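Local coordinates for SspB protein (Streptomyces clavuligerus, PDB 6LB9) that binds magnesium and probably serves in the Ssp defence system linked to DNA phosphorothioation, at residues 109-114 / 203-208; 40-45 / 80-85. All coordinates share one frame; numbering follows the deposited sequence.

Contact 1 (109-114 / 203-208); sequences SLWLLH and RELGLM
L205 drives its two methyl groups into the surface of helix 107-118 offered by L110, W111 and H114, a helix packed against a turn of 3-10 helix that leads into strand 208-211. H114 lies three residues after W111 and four after L110, an i, i+1, i+4 spacing that receives a single leucine. The tight part is a CH-pi contact: L205 CD2 lies 3.4 Å from the centroid of the five-membered ring of W111, only 10° off its normal. L110 CB reaches the same methyl at 3.8 Å, whereas L205 CD1 is more loosely placed, 4.2 Å from H114 CB. Farther out, the six-membered part of the indole meets L207 at its edge, W111 CH2 3.9 Å from L207 CD2. W111 NE1 is hydrogen-bonded to S228 OG, which helps fix the turn of the ring. Replacing W111 by an alanine removes the indole, and L205 CD2 would probably lose the ring face beneath it, with S228 OG left without this partner. G206 is the looser, partly exposed point and does not touch the helix. The buried R203 and E204 instead form salt bridges with E204 and R203 of the second subunit. With CG anti to the backbone N (chi1 175°), H114 swings its imidazole toward L207; Y180 OH holds ND1, A267 O holds NE2, and L207 CD1 rests over one ring face, 4.0 Å from its centroid.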
loop_
_atom_site.group_PDB
_atom_site.type_symbol
_atom_site.label_atom_id
_atom_site.label_comp_id
_atom_site.label_asym_id
_atom_site.label_seq_id
_atom_site.Cartn_x
_atom_site.Cartn_y
_atom_site.Cartn_z
ATOM N N SER A 109 -7.020 -7.725 5.688
ATOM C CA SER A 109 -7.891 -7.348 4.580
ATOM C C SER A 109 -7.296 -7.740 3.230
ATOM O O SER A 109 -8.026 -8.130 2.317
ATOM C CB SER A 109 -8.170 -5.849 4.630
ATOM O OG SER A 109 -8.648 -5.490 5.909
ATOM N N LEU A 110 -5.972 -7.675 3.084
ATOM C CA LEU A 110 -5.354 -8.102 1.832
ATOM C C LEU A 110 -5.399 -9.621 1.683
ATOM O O LEU A 110 -5.755 -10.126 0.612
ATOM C CB LEU A 110 -3.922 -7.573 1.745
ATOM C CG LEU A 110 -3.899 -6.043 1.829
ATOM C CD1 LEU A 110 -2.516 -5.533 2.182
ATOM C CD2 LEU A 110 -4.370 -5.457 0.508
ATOM N N TRP A 111 -5.053 -10.368 2.751
ATOM C CA TRP A 111 -5.267 -11.814 2.750
ATOM C C TRP A 111 -6.692 -12.144 2.309
ATOM O O TRP A 111 -6.910 -13.031 1.477
ATOM C CB TRP A 111 -4.987 -12.400 4.151
ATOM C CG TRP A 111 -3.511 -12.483 4.477
ATOM C CD1 TRP A 111 -2.826 -11.694 5.353
ATOM C CD2 TRP A 111 -2.538 -13.364 3.889
ATOM N NE1 TRP A 111 -1.499 -12.038 5.366
ATOM C CE2 TRP A 111 -1.289 -13.048 4.468
ATOM C CE3 TRP A 111 -2.597 -14.377 2.928
ATOM C CZ2 TRP A 111 -0.114 -13.716 4.130
ATOM C CZ3 TRP A 111 -1.416 -15.042 2.587
ATOM C CH2 TRP A 111 -0.199 -14.712 3.192
ATOM N N LEU A 112 -7.670 -11.404 2.840
ATOM C CA LEU A 112 -9.072 -11.644 2.533
ATOM C C LEU A 112 -9.364 -11.375 1.058
ATOM O O LEU A 112 -10.025 -12.175 0.383
ATOM C CB LEU A 112 -9.947 -10.757 3.434
ATOM C CG LEU A 112 -11.454 -10.795 3.126
ATOM C CD1 LEU A 112 -12.037 -12.147 3.490
ATOM C CD2 LEU A 112 -12.215 -9.643 3.811
ATOM N N LEU A 113 -8.898 -10.234 0.546
ATOM C CA LEU A 113 -9.092 -9.944 -0.869
ATOM C C LEU A 113 -8.470 -11.037 -1.730
ATOM O O LEU A 113 -9.071 -11.481 -2.716
ATOM C CB LEU A 113 -8.502 -8.577 -1.190
ATOM C CG LEU A 113 -9.406 -7.426 -0.758
ATOM C CD1 LEU A 113 -8.616 -6.129 -0.809
ATOM C CD2 LEU A 113 -10.631 -7.365 -1.674
ATOM N N HIS A 114 -7.282 -11.511 -1.339
ATOM C CA HIS A 114 -6.630 -12.620 -2.029
ATOM C C HIS A 114 -7.515 -13.872 -2.056
ATOM O O HIS A 114 -7.664 -14.519 -3.103
ATOM C CB HIS A 114 -5.285 -12.896 -1.358
ATOM C CG HIS A 114 -4.562 -14.097 -1.891
ATOM N ND1 HIS A 114 -3.985 -14.128 -3.144
ATOM C CD2 HIS A 114 -4.286 -15.296 -1.321
ATOM C CE1 HIS A 114 -3.408 -15.305 -3.335
ATOM N NE2 HIS A 114 -3.585 -16.036 -2.248
ATOM N N ARG A 203 1.913 -7.225 -2.283
ATOM C CA ARG A 203 3.314 -7.596 -2.130
ATOM C C ARG A 203 3.691 -7.779 -0.670
ATOM O O ARG A 203 4.633 -8.522 -0.358
ATOM C CB ARG A 203 4.197 -6.524 -2.764
ATOM C CG ARG A 203 4.007 -6.405 -4.269
ATOM C CD ARG A 203 4.896 -5.325 -4.841
ATOM N NE ARG A 203 4.666 -5.213 -6.271
ATOM C CZ ARG A 203 4.709 -4.078 -6.959
ATOM N NH1 ARG A 203 4.986 -2.934 -6.346
ATOM N NH2 ARG A 203 4.467 -4.093 -8.261
ATOM N N GLU A 204 2.967 -7.101 0.226
ATOM C CA GLU A 204 3.145 -7.228 1.672
ATOM C C GLU A 204 2.846 -8.629 2.206
ATOM O O GLU A 204 3.267 -8.958 3.322
ATOM C CB GLU A 204 2.230 -6.228 2.374
ATOM C CG GLU A 204 2.694 -4.810 2.228
ATOM C CD GLU A 204 2.682 -4.052 3.545
ATOM O OE1 GLU A 204 2.085 -2.955 3.597
ATOM O OE2 GLU A 204 3.284 -4.549 4.525
ATOM N N LEU A 205 2.104 -9.451 1.458
ATOM C CA LEU A 205 1.771 -10.783 1.947
ATOM C C LEU A 205 2.950 -11.753 1.874
ATOM O O LEU A 205 2.842 -12.859 2.405
ATOM C CB LEU A 205 0.580 -11.352 1.157
ATOM C CG LEU A 205 -0.725 -10.542 1.089
ATOM C CD1 LEU A 205 -1.785 -11.324 0.335
ATOM C CD2 LEU A 205 -1.213 -10.181 2.496
ATOM N N GLY A 206 4.043 -11.384 1.205
ATOM C CA GLY A 206 5.246 -12.213 1.165
ATOM C C GLY A 206 5.052 -13.553 0.496
ATOM O O GLY A 206 5.733 -14.523 0.843
ATOM N N LEU A 207 4.146 -13.631 -0.477
ATOM C CA LEU A 207 3.760 -14.918 -1.020
ATOM C C LEU A 207 4.668 -15.386 -2.141
ATOM O O LEU A 207 4.707 -16.588 -2.410
ATOM C CB LEU A 207 2.313 -14.887 -1.519
ATOM C CG LEU A 207 1.201 -15.185 -0.505
ATOM C CD1 LEU A 207 -0.169 -14.961 -1.173
ATOM C CD2 LEU A 207 1.286 -16.588 0.075
ATOM N N MET A 208 5.404 -14.484 -2.787
ATOM C CA MET A 208 6.210 -14.866 -3.938
ATOM C C MET A 208 7.527 -14.119 -3.865
ATOM O O MET A 208 7.583 -12.982 -3.392
ATOM C CB MET A 208 5.471 -14.569 -5.273
ATOM C CG MET A 208 6.159 -15.083 -6.545
ATOM S SD MET A 208 5.072 -14.863 -7.992
ATOM C CE MET A 208 6.221 -15.089 -9.376
#

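Contact 2 (40-45 / 80-85); sequences AFLADD and SRAMLS
L42 and L84 bring the two backbones nearest each other, with 7.8 Å between their CA atoms, and no hydrogen bond joins segment 40-45 to segment 80-85. The meeting is therefore left to side chains, and L42 illustrates how one methyl can serve several neighbours. Its CG stands anti to the carbonyl carbon (chi1 -69°), which carries CD1 to the backbone and side chains of A82 to L84. There L42 CD1 lies 3.8 Å from L84 CD1, the two side chains crossing at about a right angle, and 4.1 Å from A82 CB. The same methyl also rests 3.7 Å from the carbonyl oxygen of M83, a nonpolar approach to a polar atom. L42 itself is exposed, so this half of the contact is a surface cluster.

The strand concerned, 83-87, pairs with 70-74 in a two-stranded antiparallel beta hairpin, L84 bonding through its backbone to H73. On the other edge of the strand, the backbone of S85 is hydrogen-bonded to P38, tying the loop between helices 24-34 and 46-50 to the hairpin just ahead of segment 40-45.

The more buried half belongs to F41 and S85. S85 presents its side chain to the rim of the phenyl ring, not to a face: OG is 3.4 Å from F41 CD2, and CB lies in the ring plane, 3.9 Å from CE2. Helices 24-34 and 57-66 add A30 and R61 around F41, whose side chain is about 12 Å from that of the magnesium ligand E18. M83 turns the end of its chain away from the loop, toward E72, Y74, R61 and R65. At the start of segment 80-85, S80 OG accepts a weak hydrogen bond from A82 N, 3.4 Å long.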
loop_
_atom_site.group_PDB
_atom_site.type_symbol
_atom_site.label_atom_id
_atom_site.label_comp_id
_atom_site.label_asym_id
_atom_site.label_seq_id
_atom_site.Cartn_x
_atom_site.Cartn_y
_atom_site.Cartn_z
ATOM N N ALA A 40 -20.573 3.278 -14.546
ATOM C CA ALA A 40 -19.325 3.969 -14.215
ATOM C C ALA A 40 -18.186 3.608 -15.173
ATOM O O ALA A 40 -17.341 4.459 -15.476
ATOM C CB ALA A 40 -18.912 3.679 -12.764
ATOM N N PHE A 41 -18.133 2.366 -15.660
ATOM C CA PHE A 41 -17.011 1.937 -16.493
ATOM C C PHE A 41 -17.281 2.077 -17.986
ATOM O O PHE A 41 -16.368 1.849 -18.791
ATOM C CB PHE A 41 -16.628 0.479 -16.192
ATOM C CG PHE A 41 -16.310 0.229 -14.743
ATOM C CD1 PHE A 41 -15.204 0.829 -14.149
ATOM C CD2 PHE A 41 -17.123 -0.588 -13.972
ATOM C CE1 PHE A 41 -14.930 0.635 -12.816
ATOM C CE2 PHE A 41 -16.851 -0.795 -12.627
ATOM C CZ PHE A 41 -15.752 -0.187 -12.049
ATOM N N LEU A 42 -18.501 2.441 -18.371
ATOM C CA LEU A 42 -18.908 2.489 -19.763
ATOM C C LEU A 42 -19.124 3.904 -20.276
ATOM O O LEU A 42 -19.352 4.081 -21.476
ATOM C CB LEU A 42 -20.213 1.696 -19.952
ATOM C CG LEU A 42 -20.131 0.175 -19.801
ATOM C CD1 LEU A 42 -21.525 -0.407 -19.578
ATOM C CD2 LEU A 42 -19.484 -0.439 -21.034
ATOM N N ALA A 43 -19.086 4.907 -19.406
ATOM C CA ALA A 43 -19.448 6.254 -19.810
ATOM C C ALA A 43 -18.330 6.907 -20.616
ATOM O O ALA A 43 -17.145 6.597 -20.444
ATOM C CB ALA A 43 -19.784 7.104 -18.585
ATOM N N ASP A 44 -18.734 7.824 -21.508
ATOM C CA ASP A 44 -17.792 8.663 -22.250
ATOM C C ASP A 44 -16.788 9.345 -21.326
ATOM O O ASP A 44 -15.611 9.491 -21.670
ATOM C CB ASP A 44 -18.544 9.745 -23.046
ATOM C CG ASP A 44 -19.608 9.185 -23.975
ATOM O OD1 ASP A 44 -19.940 7.982 -23.879
ATOM O OD2 ASP A 44 -20.117 9.968 -24.810
ATOM N N ASP A 45 -17.249 9.808 -20.164
ATOM C CA ASP A 45 -16.422 10.546 -19.221
ATOM C C ASP A 45 -15.770 9.646 -18.161
ATOM O O ASP A 45 -15.306 10.155 -17.130
ATOM C CB ASP A 45 -17.260 11.640 -18.545
ATOM C CG ASP A 45 -17.500 12.850 -19.456
ATOM O OD1 ASP A 45 -18.642 13.372 -19.470
ATOM O OD2 ASP A 45 -16.553 13.278 -20.157
ATOM N N SER A 80 -30.154 -3.483 -25.675
ATOM C CA SER A 80 -28.780 -3.189 -25.291
ATOM C C SER A 80 -28.155 -4.431 -24.670
ATOM O O SER A 80 -28.784 -5.118 -23.857
ATOM C CB SER A 80 -28.707 -2.013 -24.311
ATOM O OG SER A 80 -27.627 -2.175 -23.410
ATOM N N ARG A 81 -26.918 -4.717 -25.068
ATOM C CA ARG A 81 -26.182 -5.868 -24.569
ATOM C C ARG A 81 -25.069 -5.483 -23.595
ATOM O O ARG A 81 -24.362 -6.368 -23.094
ATOM C CB ARG A 81 -25.609 -6.673 -25.751
ATOM C CG ARG A 81 -26.540 -7.775 -26.296
ATOM C CD ARG A 81 -27.342 -8.454 -25.175
ATOM N NE ARG A 81 -27.592 -9.880 -25.408
ATOM C CZ ARG A 81 -28.552 -10.578 -24.802
ATOM N NH1 ARG A 81 -29.363 -9.982 -23.935
ATOM N NH2 ARG A 81 -28.707 -11.871 -25.063
ATOM N N ALA A 82 -24.915 -4.194 -23.296
ATOM C CA ALA A 82 -23.822 -3.727 -22.451
ATOM C C ALA A 82 -23.975 -4.251 -21.029
ATOM O O ALA A 82 -25.063 -4.209 -20.444
ATOM C CB ALA A 82 -23.770 -2.197 -22.446
ATOM N N MET A 83 -22.875 -4.741 -20.472
ATOM C CA MET A 83 -22.869 -5.329 -19.141
ATOM C C MET A 83 -22.571 -4.234 -18.120
ATOM O O MET A 83 -21.435 -3.753 -18.031
ATOM C CB MET A 83 -21.845 -6.457 -19.074
ATOM C CG MET A 83 -22.267 -7.700 -19.837
ATOM S SD MET A 83 -23.470 -8.628 -18.871
ATOM C CE MET A 83 -22.395 -9.782 -18.012
ATOM N N LEU A 84 -23.587 -3.852 -17.349
ATOM C CA LEU A 84 -23.509 -2.823 -16.317
ATOM C C LEU A 84 -22.992 -3.421 -14.994
ATOM O O LEU A 84 -23.120 -4.614 -14.751
ATOM C CB LEU A 84 -24.898 -2.201 -16.124
ATOM C CG LEU A 84 -25.345 -1.015 -16.999
ATOM C CD1 LEU A 84 -25.037 -1.212 -18.471
ATOM C CD2 LEU A 84 -26.827 -0.724 -16.801
ATOM N N SER A 85 -22.419 -2.576 -14.124
ATOM C CA SER A 85 -21.775 -3.035 -12.890
ATOM C C SER A 85 -22.571 -2.636 -11.651
ATOM O O SER A 85 -23.159 -1.553 -11.599
ATOM C CB SER A 85 -20.353 -2.479 -12.756
ATOM O OG SER A 85 -19.439 -3.105 -13.638
#

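The two contacts differ in burial and in chemistry. The centre of contact 1 lies about 10 Å from the centre of the chain and all its touching residues are buried; aromatic faces receive methyl groups while the ring nitrogens find partners outside its segments. Contact 2, whose centre is about 24 Å from that of the chain, is partly buried, covers less surface, and relies on a leucine tip and a ring edge. They share no element: one joins a helix to a turn beside the subunit interface, the other a loop to a hairpin on the magnesium side. Their nearest atoms are about 14 Å apart, and neither has a hydrogen bond between its segments.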